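Local coordinates for immunity protein (Neisseria meningitidis, PDB 4Q7O) that probably protects the cell that makes it by neutralising the toxin of a contact-dependent growth-inhibition system, at residues L10-K15 / Y108-I113; F22-F27 / E98-P103; G57-K62 / Y88-D93. All blocks are in the same frame, centred on the assembly; numbering follows the deposited sequence.

Interaction 1. Residues L10-K15 / Y108-I113; sequences LNLNKK and YHYFNI
Tyr110, whose ring packs against Leu12 and Lys15, has its OH gripped by two hydrogen bonds, one with His21 ND1 and the other with Asn19 ND2, so the outer end of the ring is fixed while its flank serves the helix contact. Leu12 CD2 lies 4.0 Å from Tyr110 CD1, the two side chains crossing at about a right angle. With CG anti to the backbone N (chi1 -177°), Leu12 swings this methyl in towards the ring although its CB does not point straight at helix 104-121. Helices 10-18 and 104-121 form a roughly antiparallel pair, the axes of the two short segments approaching to 9.2 Å at 149°. Close to the start of the first helix, Ile113 puts its CG2 methyl 3.3 Å from Leu12 N and 3.7 Å from Asn11 CB. The amides of Asn11 and Leu12 are hydrogen-bonded to the carboxylate of Asp117, one turn beyond Ile113. Towards solvent, Lys15 bends twice along its chain, at chi2 and chi3, and its CE reaches the edge of the His109 ring, 3.5 Å from NE2. Ile113 CD1 sits over one face of that imidazole, displaced toward the rim, and also touches Lys15 CE at 3.9 Å.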
ATOM      1  N   LEU B  10      -6.463  -1.155 -10.284  1.00  7.57           N
ATOM      2  CA  LEU B  10      -7.176  -2.355  -9.876  1.00  7.47           C
ATOM      3  C   LEU B  10      -6.291  -3.592  -9.950  1.00  7.46           C
ATOM      4  O   LEU B  10      -6.169  -4.346  -8.982  1.00  9.46           O
ATOM      5  CB  LEU B  10      -8.435  -2.545 -10.723  1.00  7.51           C
ATOM      6  CG  LEU B  10      -9.445  -1.395 -10.636  1.00  9.90           C
ATOM      7  CD1 LEU B  10     -10.655  -1.668 -11.514  1.00 12.11           C
ATOM      8  CD2 LEU B  10      -9.875  -1.161  -9.196  1.00 11.80           C
ATOM      9  N   ASN B  11      -5.664  -3.803 -11.100  1.00  6.88           N
ATOM     10  CA  ASN B  11      -4.819  -4.978 -11.270  1.00  7.26           C
ATOM     11  C   ASN B  11      -3.478  -4.880 -10.553  1.00  7.36           C
ATOM     12  O   ASN B  11      -2.965  -5.880 -10.036  1.00  7.99           O
ATOM     13  CB  ASN B  11      -4.657  -5.310 -12.745  1.00  8.14           C
ATOM     14  CG  ASN B  11      -5.975  -5.695 -13.376  1.00 10.31           C
ATOM     15  OD1 ASN B  11      -6.748  -6.459 -12.790  1.00 12.65           O
ATOM     16  ND2 ASN B  11      -6.259  -5.148 -14.551  1.00 11.00           N
ATOM     17  N   LEU B  12      -2.927  -3.674 -10.494  1.00  7.52           N
ATOM     18  CA  LEU B  12      -1.677  -3.454  -9.769  1.00  7.52           C
ATOM     19  C   LEU B  12      -1.851  -3.763  -8.297  1.00  7.37           C
ATOM     20  O   LEU B  12      -1.031  -4.457  -7.710  1.00  7.74           O
ATOM     21  CB  LEU B  12      -1.190  -2.012  -9.960  1.00  8.22           C
ATOM     22  CG  LEU B  12       0.136  -1.526  -9.353  1.00  9.04           C
ATOM     23  CD1 LEU B  12      -0.002  -1.122  -7.888  1.00 12.06           C
ATOM     24  CD2 LEU B  12       1.262  -2.553  -9.546  1.00  8.49           C
ATOM     25  N   ASN B  13      -2.911  -3.233  -7.697  1.00  7.30           N
ATOM     26  CA  ASN B  13      -3.139  -3.450  -6.279  1.00  6.71           C
ATOM     27  C   ASN B  13      -3.361  -4.912  -5.959  1.00  7.54           C
ATOM     28  O   ASN B  13      -2.846  -5.414  -4.969  1.00  7.95           O
ATOM     29  CB  ASN B  13      -4.336  -2.627  -5.776  1.00  8.29           C
ATOM     30  CG  ASN B  13      -3.944  -1.234  -5.337  1.00 11.54           C
ATOM     31  OD1 ASN B  13      -3.320  -1.055  -4.284  1.00 13.36           O
ATOM     32  ND2 ASN B  13      -4.337  -0.235  -6.116  1.00 14.16           N
ATOM     33  N   LYS B  14      -4.148  -5.596  -6.780  1.00  7.57           N
ATOM     34  CA  LYS B  14      -4.399  -7.014  -6.539  1.00  8.35           C
ATOM     35  C   LYS B  14      -3.084  -7.794  -6.480  1.00  8.20           C
ATOM     36  O   LYS B  14      -2.821  -8.531  -5.526  1.00  9.08           O
ATOM     37  CB  LYS B  14      -5.322  -7.576  -7.617  1.00  9.49           C
ATOM     38  CG  LYS B  14      -5.551  -9.070  -7.536  1.00 12.30           C
ATOM     39  CD  LYS B  14      -6.632  -9.498  -8.524  1.00 15.95           C
ATOM     40  CE  LYS B  14      -6.840 -11.001  -8.512  1.00 20.98           C
ATOM     41  NZ  LYS B  14      -7.930 -11.416  -9.446  1.00 23.78           N
ATOM     42  N   LYS B  15      -2.240  -7.605  -7.486  1.00  7.11           N
ATOM     43  CA  LYS B  15      -1.007  -8.372  -7.560  1.00  8.21           C
ATOM     44  C   LYS B  15      -0.043  -7.984  -6.451  1.00  7.28           C
ATOM     45  O   LYS B  15       0.494  -8.843  -5.760  1.00  7.90           O
ATOM     46  CB  LYS B  15      -0.337  -8.221  -8.927  1.00 10.26           C
ATOM     47  CG  LYS B  15       0.775  -9.222  -9.177  1.00 13.64           C
ATOM     48  CD  LYS B  15       0.209 -10.543  -9.700  1.00 17.83           C
ATOM     49  CE  LYS B  15      -0.211 -10.433 -11.162  1.00 20.35           C
ATOM     50  NZ  LYS B  15      -0.829 -11.689 -11.674  1.00 22.49           N
ATOM     51  N   TYR B 108       9.456  -4.701 -13.462  1.00  6.90           N
ATOM     52  CA  TYR B 108       8.881  -4.509 -14.793  1.00  7.27           C
ATOM     53  C   TYR B 108       7.472  -5.091 -14.914  1.00  7.61           C
ATOM     54  O   TYR B 108       6.609  -4.505 -15.556  1.00  8.22           O
ATOM     55  CB  TYR B 108       9.794  -5.074 -15.880  1.00  9.88           C
ATOM     56  CG  TYR B 108      10.794  -4.068 -16.385  1.00 13.23           C
ATOM     57  CD1 TYR B 108      10.448  -3.146 -17.372  1.00 15.76           C
ATOM     58  CD2 TYR B 108      12.080  -4.026 -15.879  1.00 15.61           C
ATOM     59  CE1 TYR B 108      11.363  -2.218 -17.841  1.00 17.25           C
ATOM     60  CE2 TYR B 108      13.006  -3.101 -16.348  1.00 15.75           C
ATOM     61  CZ  TYR B 108      12.642  -2.202 -17.324  1.00 17.50           C
ATOM     62  OH  TYR B 108      13.557  -1.278 -17.778  1.00 20.38           O
ATOM     63  N   HIS B 109       7.257  -6.249 -14.301  1.00  7.76           N
ATOM     64  CA  HIS B 109       5.940  -6.874 -14.211  1.00  8.08           C
ATOM     65  C   HIS B 109       4.948  -5.894 -13.579  1.00  7.12           C
ATOM     66  O   HIS B 109       3.881  -5.628 -14.135  1.00  7.77           O
ATOM     67  CB  HIS B 109       6.092  -8.159 -13.384  1.00 10.40           C
ATOM     68  CG  HIS B 109       4.825  -8.915 -13.128  1.00 15.29           C
ATOM     69  ND1 HIS B 109       4.153  -9.606 -14.113  1.00 18.16           N
ATOM     70  CD2 HIS B 109       4.162  -9.165 -11.975  1.00 16.72           C
ATOM     71  CE1 HIS B 109       3.106 -10.216 -13.584  1.00 17.80           C
ATOM     72  NE2 HIS B 109       3.089  -9.968 -12.287  1.00 18.41           N
ATOM     73  N   TYR B 110       5.312  -5.322 -12.436  1.00  6.22           N
ATOM     74  CA  TYR B 110       4.441  -4.341 -11.792  1.00  5.83           C
ATOM     75  C   TYR B 110       4.215  -3.097 -12.642  1.00  6.00           C
ATOM     76  O   TYR B 110       3.098  -2.600 -12.725  1.00  7.06           O
ATOM     77  CB  TYR B 110       5.004  -3.923 -10.440  1.00  5.72           C
ATOM     78  CG  TYR B 110       4.871  -4.946  -9.336  1.00  5.94           C
ATOM     79  CD1 TYR B 110       3.700  -5.679  -9.170  1.00  7.36           C
ATOM     80  CD2 TYR B 110       5.915  -5.157  -8.438  1.00  5.31           C
ATOM     81  CE1 TYR B 110       3.571  -6.596  -8.145  1.00  7.24           C
ATOM     82  CE2 TYR B 110       5.793  -6.079  -7.402  1.00  6.02           C
ATOM     83  CZ  TYR B 110       4.622  -6.798  -7.267  1.00  6.44           C
ATOM     84  OH  TYR B 110       4.490  -7.704  -6.247  1.00  7.62           O
ATOM     85  N   PHE B 111       5.274  -2.577 -13.251  1.00  5.56           N
ATOM     86  CA  PHE B 111       5.144  -1.363 -14.056  1.00  6.65           C
ATOM     87  C   PHE B 111       4.245  -1.581 -15.270  1.00  7.50           C
ATOM     88  O   PHE B 111       3.475  -0.703 -15.657  1.00  7.45           O
ATOM     89  CB  PHE B 111       6.517  -0.829 -14.473  1.00  8.30           C
ATOM     90  CG  PHE B 111       7.147   0.072 -13.450  1.00  9.08           C
ATOM     91  CD1 PHE B 111       7.325  -0.353 -12.136  1.00 10.43           C
ATOM     92  CD2 PHE B 111       7.544   1.355 -13.793  1.00 10.33           C
ATOM     93  CE1 PHE B 111       7.902   0.484 -11.191  1.00 11.04           C
ATOM     94  CE2 PHE B 111       8.122   2.195 -12.852  1.00 11.12           C
ATOM     95  CZ  PHE B 111       8.302   1.758 -11.552  1.00 11.06           C
ATOM     96  N   ASN B 112       4.336  -2.763 -15.863  1.00  6.88           N
ATOM     97  CA  ASN B 112       3.519  -3.080 -17.021  1.00  7.21           C
ATOM     98  C   ASN B 112       2.044  -3.168 -16.624  1.00  7.70           C
ATOM     99  O   ASN B 112       1.159  -2.711 -17.353  1.00  9.52           O
ATOM    100  CB  ASN B 112       3.997  -4.382 -17.658  1.00 10.30           C
ATOM    101  CG  ASN B 112       3.342  -4.639 -18.987  1.00 15.53           C
ATOM    102  OD1 ASN B 112       3.464  -3.840 -19.923  1.00 17.77           O
ATOM    103  ND2 ASN B 112       2.652  -5.759 -19.089  1.00 18.68           N
ATOM    104  N   ILE B 113       1.788  -3.741 -15.453  1.00  7.19           N
ATOM    105  CA  ILE B 113       0.431  -3.787 -14.915  1.00  6.57           C
ATOM    106  C   ILE B 113      -0.082  -2.391 -14.554  1.00  7.16           C
ATOM    107  O   ILE B 113      -1.212  -2.023 -14.888  1.00  7.32           O
ATOM    108  CB  ILE B 113       0.358  -4.714 -13.692  1.00  7.18           C
ATOM    109  CG1 ILE B 113       0.645  -6.160 -14.106  1.00  8.53           C
ATOM    110  CG2 ILE B 113      -1.004  -4.623 -13.028  1.00  8.47           C
ATOM    111  CD1 ILE B 113       0.884  -7.087 -12.932  1.00 10.62           C
TER

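Interaction 2. Residues F22-F27 / E98-P103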
ATOM      1  N   PHE B  22       3.122  -4.115  -0.617  1.00  5.97           N
ATOM      2  CA  PHE B  22       2.269  -2.952  -0.428  1.00  6.01           C
ATOM      3  C   PHE B  22       2.985  -1.627  -0.702  1.00  5.99           C
ATOM      4  O   PHE B  22       2.341  -0.640  -1.048  1.00  7.04           O
ATOM      5  CB  PHE B  22       1.661  -2.959   0.978  1.00  5.92           C
ATOM      6  CG  PHE B  22       2.684  -3.069   2.074  1.00  7.07           C
ATOM      7  CD1 PHE B  22       3.270  -1.930   2.614  1.00  8.16           C
ATOM      8  CD2 PHE B  22       3.062  -4.314   2.562  1.00  8.70           C
ATOM      9  CE1 PHE B  22       4.211  -2.023   3.629  1.00  8.34           C
ATOM     10  CE2 PHE B  22       4.009  -4.421   3.572  1.00  8.58           C
ATOM     11  CZ  PHE B  22       4.590  -3.271   4.107  1.00  9.29           C
ATOM     12  N   VAL B  23       4.310  -1.597  -0.583  1.00  5.74           N
ATOM     13  CA  VAL B  23       5.056  -0.384  -0.932  1.00  5.38           C
ATOM     14  C   VAL B  23       4.825   0.013  -2.395  1.00  5.73           C
ATOM     15  O   VAL B  23       4.703   1.206  -2.718  1.00  6.88           O
ATOM     16  CB  VAL B  23       6.567  -0.547  -0.616  1.00  5.87           C
ATOM     17  CG1 VAL B  23       7.400   0.510  -1.335  1.00  7.61           C
ATOM     18  CG2 VAL B  23       6.802  -0.477   0.895  1.00  6.95           C
ATOM     19  N   ILE B  24       4.741  -0.989  -3.273  1.00  5.47           N
ATOM     20  CA  ILE B  24       4.461  -0.734  -4.686  1.00  6.65           C
ATOM     21  C   ILE B  24       3.074  -0.122  -4.893  1.00  7.29           C
ATOM     22  O   ILE B  24       2.907   0.807  -5.690  1.00  7.74           O
ATOM     23  CB  ILE B  24       4.588  -2.015  -5.530  1.00  7.41           C
ATOM     24  CG1 ILE B  24       5.995  -2.613  -5.399  1.00  9.24           C
ATOM     25  CG2 ILE B  24       4.248  -1.729  -6.985  1.00  8.54           C
ATOM     26  CD1 ILE B  24       7.112  -1.665  -5.789  1.00 11.33           C
ATOM     27  N   SER B  25       2.086  -0.655  -4.177  1.00  7.62           N
ATOM     28  CA  SER B  25       0.714  -0.143  -4.207  1.00  8.21           C
ATOM     29  C   SER B  25       0.700   1.341  -3.836  1.00  7.79           C
ATOM     30  O   SER B  25       0.083   2.173  -4.514  1.00  9.68           O
ATOM     31  CB  SER B  25      -0.173  -0.908  -3.206  1.00  9.46           C
ATOM     32  OG  SER B  25       0.204  -2.273  -3.060  1.00 13.19           O
ATOM     33  N   ILE B  26       1.391   1.673  -2.751  1.00  6.43           N
ATOM     34  CA  ILE B  26       1.416   3.045  -2.257  1.00  6.61           C
ATOM     35  C   ILE B  26       2.168   3.952  -3.218  1.00  6.51           C
ATOM     36  O   ILE B  26       1.748   5.077  -3.481  1.00  8.01           O
ATOM     37  CB  ILE B  26       2.073   3.110  -0.863  1.00  6.71           C
ATOM     38  CG1 ILE B  26       1.252   2.310   0.150  1.00  7.88           C
ATOM     39  CG2 ILE B  26       2.235   4.555  -0.386  1.00  8.39           C
ATOM     40  CD1 ILE B  26       1.962   2.148   1.479  1.00  8.36           C
ATOM     41  N   PHE B  27       3.272   3.447  -3.756  1.00  6.01           N
ATOM     42  CA  PHE B  27       4.094   4.195  -4.703  1.00  6.96           C
ATOM     43  C   PHE B  27       3.260   4.732  -5.869  1.00  7.32           C
ATOM     44  O   PHE B  27       3.249   5.933  -6.144  1.00  6.93           O
ATOM     45  CB  PHE B  27       5.227   3.300  -5.215  1.00  7.37           C
ATOM     46  CG  PHE B  27       6.104   3.956  -6.242  1.00  7.44           C
ATOM     47  CD1 PHE B  27       7.215   4.696  -5.861  1.00  8.93           C
ATOM     48  CD2 PHE B  27       5.840   3.807  -7.593  1.00  8.69           C
ATOM     49  CE1 PHE B  27       8.023   5.296  -6.810  1.00 10.25           C
ATOM     50  CE2 PHE B  27       6.642   4.414  -8.544  1.00  8.48           C
ATOM     51  CZ  PHE B  27       7.731   5.154  -8.153  1.00  9.25           C
ATOM     52  N   GLU B  98       9.162   3.798   4.194  1.00  8.34           N
ATOM     53  CA  GLU B  98       8.730   2.413   4.053  1.00  7.72           C
ATOM     54  C   GLU B  98       9.419   1.865   2.809  1.00  7.45           C
ATOM     55  O   GLU B  98       9.228   2.382   1.710  1.00  8.09           O
ATOM     56  CB  GLU B  98       7.218   2.354   3.893  1.00  9.80           C
ATOM     57  CG  GLU B  98       6.466   3.115   4.966  1.00 11.38           C
ATOM     58  CD  GLU B  98       4.968   3.053   4.749  1.00 12.77           C
ATOM     59  OE1 GLU B  98       4.448   1.926   4.577  1.00 12.62           O
ATOM     60  OE2 GLU B  98       4.318   4.123   4.728  1.00 15.09           O
ATOM     61  N   GLU B  99      10.233   0.830   2.978  1.00  7.57           N
ATOM     62  CA  GLU B  99      11.158   0.423   1.921  1.00  7.79           C
ATOM     63  C   GLU B  99      10.917  -0.995   1.431  1.00  6.35           C
ATOM     64  O   GLU B  99      10.476  -1.859   2.181  1.00  8.52           O
ATOM     65  CB  GLU B  99      12.595   0.525   2.425  1.00  9.27           C
ATOM     66  CG  GLU B  99      12.990   1.905   2.905  1.00 10.35           C
ATOM     67  CD  GLU B  99      14.283   1.893   3.695  1.00 12.81           C
ATOM     68  OE1 GLU B  99      14.293   1.329   4.808  1.00 14.82           O
ATOM     69  OE2 GLU B  99      15.293   2.430   3.195  1.00 12.69           O
ATOM     70  N   LEU B 100      11.249  -1.238   0.170  1.00  6.39           N
ATOM     71  CA  LEU B 100      11.128  -2.564  -0.417  1.00  6.23           C
ATOM     72  C   LEU B 100      12.149  -2.739  -1.518  1.00  6.50           C
ATOM     73  O   LEU B 100      12.348  -1.844  -2.332  1.00  7.85           O
ATOM     74  CB  LEU B 100       9.724  -2.751  -0.997  1.00  6.97           C
ATOM     75  CG  LEU B 100       9.438  -4.036  -1.781  1.00  8.30           C
ATOM     76  CD1 LEU B 100       9.488  -5.250  -0.880  1.00  9.73           C
ATOM     77  CD2 LEU B 100       8.085  -3.960  -2.477  1.00  8.09           C
ATOM     78  N   ILE B 101      12.778  -3.906  -1.551  1.00  5.36           N
ATOM     79  CA  ILE B 101      13.643  -4.278  -2.663  1.00  6.37           C
ATOM     80  C   ILE B 101      13.053  -5.493  -3.368  1.00  6.51           C
ATOM     81  O   ILE B 101      12.628  -6.447  -2.717  1.00  6.99           O
ATOM     82  CB  ILE B 101      15.066  -4.578  -2.177  1.00  7.16           C
ATOM     83  CG1 ILE B 101      15.720  -3.290  -1.656  1.00  7.02           C
ATOM     84  CG2 ILE B 101      15.889  -5.213  -3.282  1.00  7.73           C
ATOM     85  CD1 ILE B 101      16.957  -3.525  -0.792  1.00  7.72           C
ATOM     86  N   ILE B 102      13.005  -5.447  -4.698  1.00  7.03           N
ATOM     87  CA  ILE B 102      12.534  -6.574  -5.498  1.00  6.65           C
ATOM     88  C   ILE B 102      13.432  -6.766  -6.725  1.00  6.44           C
ATOM     89  O   ILE B 102      14.168  -5.855  -7.099  1.00  7.56           O
ATOM     90  CB  ILE B 102      11.062  -6.388  -5.946  1.00  7.23           C
ATOM     91  CG1 ILE B 102      10.862  -5.035  -6.641  1.00  6.45           C
ATOM     92  CG2 ILE B 102      10.120  -6.542  -4.766  1.00  8.08           C
ATOM     93  CD1 ILE B 102       9.460  -4.855  -7.237  1.00  6.85           C
ATOM     94  N   PRO B 103      13.377  -7.947  -7.356  1.00  6.53           N
ATOM     95  CA  PRO B 103      14.121  -8.086  -8.614  1.00  7.35           C
ATOM     96  C   PRO B 103      13.585  -7.139  -9.683  1.00  7.04           C
ATOM     97  O   PRO B 103      12.385  -6.857  -9.718  1.00  7.24           O
ATOM     98  CB  PRO B 103      13.839  -9.537  -9.029  1.00  7.29           C
ATOM     99  CG  PRO B 103      13.465 -10.239  -7.751  1.00  8.13           C
ATOM    100  CD  PRO B 103      12.706  -9.202  -6.967  1.00  7.95           C
TER
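The 22-27 segment of helix 22-34 runs across strand 98-103 at a signed angle of -113°, the segment axes coming within 8.4 Å and Val23 lying nearest to Leu100. These two residues point at each other and slide past in opposite directions, Val23 CB resting 3.9 Å from Leu100 CB. The CG2 branch of Val23 instead meets the strand backbone, 3.8 Å from Glu98 O. Leu100 carries CG anti to its own N (chi1 174°), a setting that delivers CD2 to Ile24, 3.8 Å from CG1, with the two side chains at about a right angle. Further along the strand, Ile102 CD1 meets Ile24 CD1 at 4.2 Å. At the other end Glu98 is extended beyond CG and brings OE1 beside two apolar side chains: it is 4.1 Å from Phe22 CE1, at the ring edge and near its plane, and 4.0 Å from Ile26 CD1. This buried end adjoins the second subunit, where Phe34 of that subunit meets the Phe22 ring and Ile26 packs on its own counterpart. Within the chain, Ile24 touches Phe89 of strand 86-91, and helix 22-34 packs on the sheet beside helix 104-121, which also touches Ile102, and meets helix 10-18 through Leu12.

Interaction 3. Residues G57-K62 / Y88-D93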
ATOM      1  N   GLY B  57       8.228  11.862  -1.036  1.00 14.44           N
ATOM      2  CA  GLY B  57       7.451  10.752  -0.513  1.00 14.70           C
ATOM      3  C   GLY B  57       7.396   9.489  -1.358  1.00 12.79           C
ATOM      4  O   GLY B  57       6.661   8.563  -1.016  1.00 12.89           O
ATOM      5  N   ALA B  58       8.154   9.436  -2.454  1.00 11.19           N
ATOM      6  CA  ALA B  58       8.171   8.236  -3.292  1.00 10.92           C
ATOM      7  C   ALA B  58       9.364   8.219  -4.224  1.00 10.37           C
ATOM      8  O   ALA B  58       9.626   9.196  -4.914  1.00 11.91           O
ATOM      9  CB  ALA B  58       6.885   8.129  -4.100  1.00 12.37           C
ATOM     10  N   GLN B  59      10.069   7.097  -4.277  1.00  9.01           N
ATOM     11  CA  GLN B  59      11.190   6.977  -5.198  1.00  9.16           C
ATOM     12  C   GLN B  59      11.514   5.529  -5.511  1.00  7.98           C
ATOM     13  O   GLN B  59      11.156   4.616  -4.762  1.00  7.70           O
ATOM     14  CB  GLN B  59      12.439   7.645  -4.616  1.00 12.16           C
ATOM     15  CG  GLN B  59      12.988   6.918  -3.395  1.00 15.56           C
ATOM     16  CD  GLN B  59      14.336   7.445  -2.940  1.00 20.65           C
ATOM     17  OE1 GLN B  59      15.092   8.020  -3.727  1.00 23.10           O
ATOM     18  NE2 GLN B  59      14.648   7.243  -1.665  1.00 22.87           N
ATOM     19  N   TYR B  60      12.216   5.333  -6.622  1.00  7.30           N
ATOM     20  CA  TYR B  60      12.896   4.068  -6.879  1.00  7.12           C
ATOM     21  C   TYR B  60      14.287   4.317  -7.426  1.00  7.46           C
ATOM     22  O   TYR B  60      14.569   5.372  -8.005  1.00  8.84           O
ATOM     23  CB  TYR B  60      12.102   3.132  -7.812  1.00  7.47           C
ATOM     24  CG  TYR B  60      11.866   3.662  -9.219  1.00  7.05           C
ATOM     25  CD1 TYR B  60      12.883   3.661 -10.178  1.00  7.94           C
ATOM     26  CD2 TYR B  60      10.616   4.149  -9.595  1.00  7.19           C
ATOM     27  CE1 TYR B  60      12.666   4.151 -11.467  1.00  8.37           C
ATOM     28  CE2 TYR B  60      10.382   4.635 -10.879  1.00  7.80           C
ATOM     29  CZ  TYR B  60      11.414   4.634 -11.812  1.00  8.27           C
ATOM     30  OH  TYR B  60      11.207   5.109 -13.092  1.00  9.29           O
ATOM     31  N   GLU B  61      15.149   3.325  -7.261  1.00  7.98           N
ATOM     32  CA  GLU B  61      16.484   3.379  -7.815  1.00  9.34           C
ATOM     33  C   GLU B  61      16.948   1.950  -8.032  1.00  8.24           C
ATOM     34  O   GLU B  61      16.918   1.140  -7.102  1.00  9.09           O
ATOM     35  CB  GLU B  61      17.414   4.109  -6.845  1.00 13.51           C
ATOM     36  CG  GLU B  61      18.819   4.361  -7.337  1.00 19.47           C
ATOM     37  CD  GLU B  61      19.679   4.988  -6.255  1.00 25.06           C
ATOM     38  OE1 GLU B  61      19.235   5.010  -5.085  1.00 27.37           O
ATOM     39  OE2 GLU B  61      20.790   5.462  -6.571  1.00 28.14           O
ATOM     40  N   LYS B  62      17.345   1.625  -9.257  1.00  8.47           N
ATOM     41  CA  LYS B  62      18.007   0.350  -9.492  1.00  9.09           C
ATOM     42  C   LYS B  62      19.249   0.276  -8.613  1.00  8.85           C
ATOM     43  O   LYS B  62      19.960   1.271  -8.435  1.00 10.79           O
ATOM     44  CB  LYS B  62      18.396   0.206 -10.959  1.00 10.02           C
ATOM     45  CG  LYS B  62      17.212   0.004 -11.878  1.00 11.39           C
ATOM     46  CD  LYS B  62      17.658  -0.237 -13.306  1.00 12.69           C
ATOM     47  CE  LYS B  62      16.470  -0.539 -14.204  1.00 14.95           C
ATOM     48  NZ  LYS B  62      16.861  -0.726 -15.629  1.00 17.40           N
ATOM     49  N   TYR B  88      15.366  -0.780  -5.649  1.00  6.41           N
ATOM     50  CA  TYR B  88      14.903  -0.272  -4.367  1.00  6.34           C
ATOM     51  C   TYR B  88      13.739   0.684  -4.551  1.00  6.68           C
ATOM     52  O   TYR B  88      13.798   1.567  -5.395  1.00  8.44           O
ATOM     53  CB  TYR B  88      16.070   0.451  -3.697  1.00  7.85           C
ATOM     54  CG  TYR B  88      15.739   1.280  -2.482  1.00  8.47           C
ATOM     55  CD1 TYR B  88      15.687   0.712  -1.214  1.00  8.62           C
ATOM     56  CD2 TYR B  88      15.548   2.647  -2.595  1.00 10.29           C
ATOM     57  CE1 TYR B  88      15.422   1.485  -0.092  1.00  8.93           C
ATOM     58  CE2 TYR B  88      15.286   3.424  -1.487  1.00 11.64           C
ATOM     59  CZ  TYR B  88      15.219   2.839  -0.241  1.00 10.61           C
ATOM     60  OH  TYR B  88      14.965   3.626   0.859  1.00 12.24           O
ATOM     61  N   PHE B  89      12.688   0.502  -3.758  1.00  5.52           N
ATOM     62  CA  PHE B  89      11.569   1.433  -3.705  1.00  5.74           C
ATOM     63  C   PHE B  89      11.405   1.963  -2.300  1.00  7.60           C
ATOM     64  O   PHE B  89      11.603   1.233  -1.328  1.00  8.02           O
ATOM     65  CB  PHE B  89      10.261   0.732  -4.087  1.00  5.58           C
ATOM     66  CG  PHE B  89      10.141   0.422  -5.534  1.00  5.91           C
ATOM     67  CD1 PHE B  89      10.759  -0.702  -6.067  1.00  7.31           C
ATOM     68  CD2 PHE B  89       9.387   1.237  -6.367  1.00  7.26           C
ATOM     69  CE1 PHE B  89      10.641  -1.000  -7.412  1.00  8.34           C
ATOM     70  CE2 PHE B  89       9.261   0.943  -7.716  1.00  8.39           C
ATOM     71  CZ  PHE B  89       9.885  -0.173  -8.239  1.00  9.18           C
ATOM     72  N   SER B  90      11.014   3.222  -2.178  1.00  7.78           N
ATOM     73  CA  SER B  90      10.578   3.706  -0.878  1.00  9.26           C
ATOM     74  C   SER B  90       9.419   4.671  -0.998  1.00  9.22           C
ATOM     75  O   SER B  90       9.271   5.363  -2.004  1.00 10.14           O
ATOM     76  CB  SER B  90      11.732   4.329  -0.094  1.00 13.63           C
ATOM     77  OG  SER B  90      12.074   5.593  -0.612  1.00 16.80           O
ATOM     78  N   VAL B  91       8.587   4.690   0.033  1.00  8.23           N
ATOM     79  CA  VAL B  91       7.526   5.677   0.139  1.00  8.25           C
ATOM     80  C   VAL B  91       7.509   6.284   1.537  1.00  9.98           C
ATOM     81  O   VAL B  91       7.963   5.668   2.505  1.00 10.13           O
ATOM     82  CB  VAL B  91       6.136   5.075  -0.189  1.00  9.29           C
ATOM     83  CG1 VAL B  91       6.066   4.672  -1.648  1.00 10.95           C
ATOM     84  CG2 VAL B  91       5.814   3.905   0.737  1.00 10.51           C
ATOM     85  N   GLY B  92       6.992   7.503   1.632  1.00 12.66           N
ATOM     86  CA  GLY B  92       6.883   8.183   2.908  1.00 15.46           C
ATOM     87  C   GLY B  92       8.054   9.096   3.218  1.00 18.81           C
ATOM     88  O   GLY B  92       8.864   9.426   2.336  1.00 19.44           O
ATOM     89  N   ASP B  93       8.131   9.499   4.482  1.00 22.37           N
ATOM     90  CA  ASP B  93       9.135  10.436   4.969  1.00 26.77           C
ATOM     91  C   ASP B  93      10.559   9.941   4.737  1.00 27.02           C
ATOM     92  O   ASP B  93      10.849   8.755   4.901  1.00 26.09           O
ATOM     93  CB  ASP B  93       8.897  10.690   6.461  1.00 30.38           C
ATOM     94  CG  ASP B  93      10.052  11.405   7.131  1.00 33.64           C
ATOM     95  OD1 ASP B  93      10.678  12.280   6.492  1.00 34.93           O
ATOM     96  OD2 ASP B  93      10.327  11.091   8.308  1.00 34.99           O
TER
HETATM   97  O   HOH W   1      14.040   6.530   0.759  1.00 35.77           O
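Tyr60 and Phe89 lie side by side and point the same way, but their rings meet obliquely, the planes 48° apart. Tyr60 CB lies over one face of the Phe89 ring, toward its rim, 3.8 Å from the centroid in a CH-pi contact. Tyr60 has its CG in the crowded position between N and the carbonyl carbon (chi1 63°), and its ring extends away from strand 86-91 towards Cys43, whose carbonyl bonds the hydroxyl. Ala58 and Val91 continue this apolar face with a looser contact.

On the other face Gln59 and Tyr88 meet with amide and ring planes 76° apart, Gln59 NE2 lying in the ring plane at the edge, 3.9 Å from Tyr88 CE2. A water ties the group together: it accepts from Gln59 NE2 at 2.6 Å, donates to Tyr88 OH and bonds Ser90 OG. Glu99 on the next strand is a further partner of the Tyr88 hydroxyl.

Reciprocal backbone bonds join Gln59 with Ser90 and Glu61 with Tyr88, while Gly92 N reaches Gly57 O at 2.9 Å from above the carbonyl plane. This is the central antiparallel pair of a four-stranded meander, whose Tyr60-Phe89 face packs on helices 22-34 and 104-121 and whose Gln59-Tyr88 face is more polar.

The three contacts run across one alpha/beta fold, interactions 1 and 3 on opposite sides of the chain's centre. Interaction 3 forms the middle of the antiparallel sheet, interaction 2 sets helix 22-34 on its edge strand about 8 Å away between centres, and interaction 1 pairs helix 10-18 with helix 104-121, about 12 Å from interaction 2 and 17 Å from interaction 3. Along the chain they are nested: 57-62/88-93 lies within the loop closed by 22-27/98-103, which lies within that of 10-15/108-113. Strand 98-103 leads directly into helix 104-121, whose Phe111 reaches Tyr60 and Phe89, so sheet and helices share a continuous aromatic core. All three contacts also reach the second subunit.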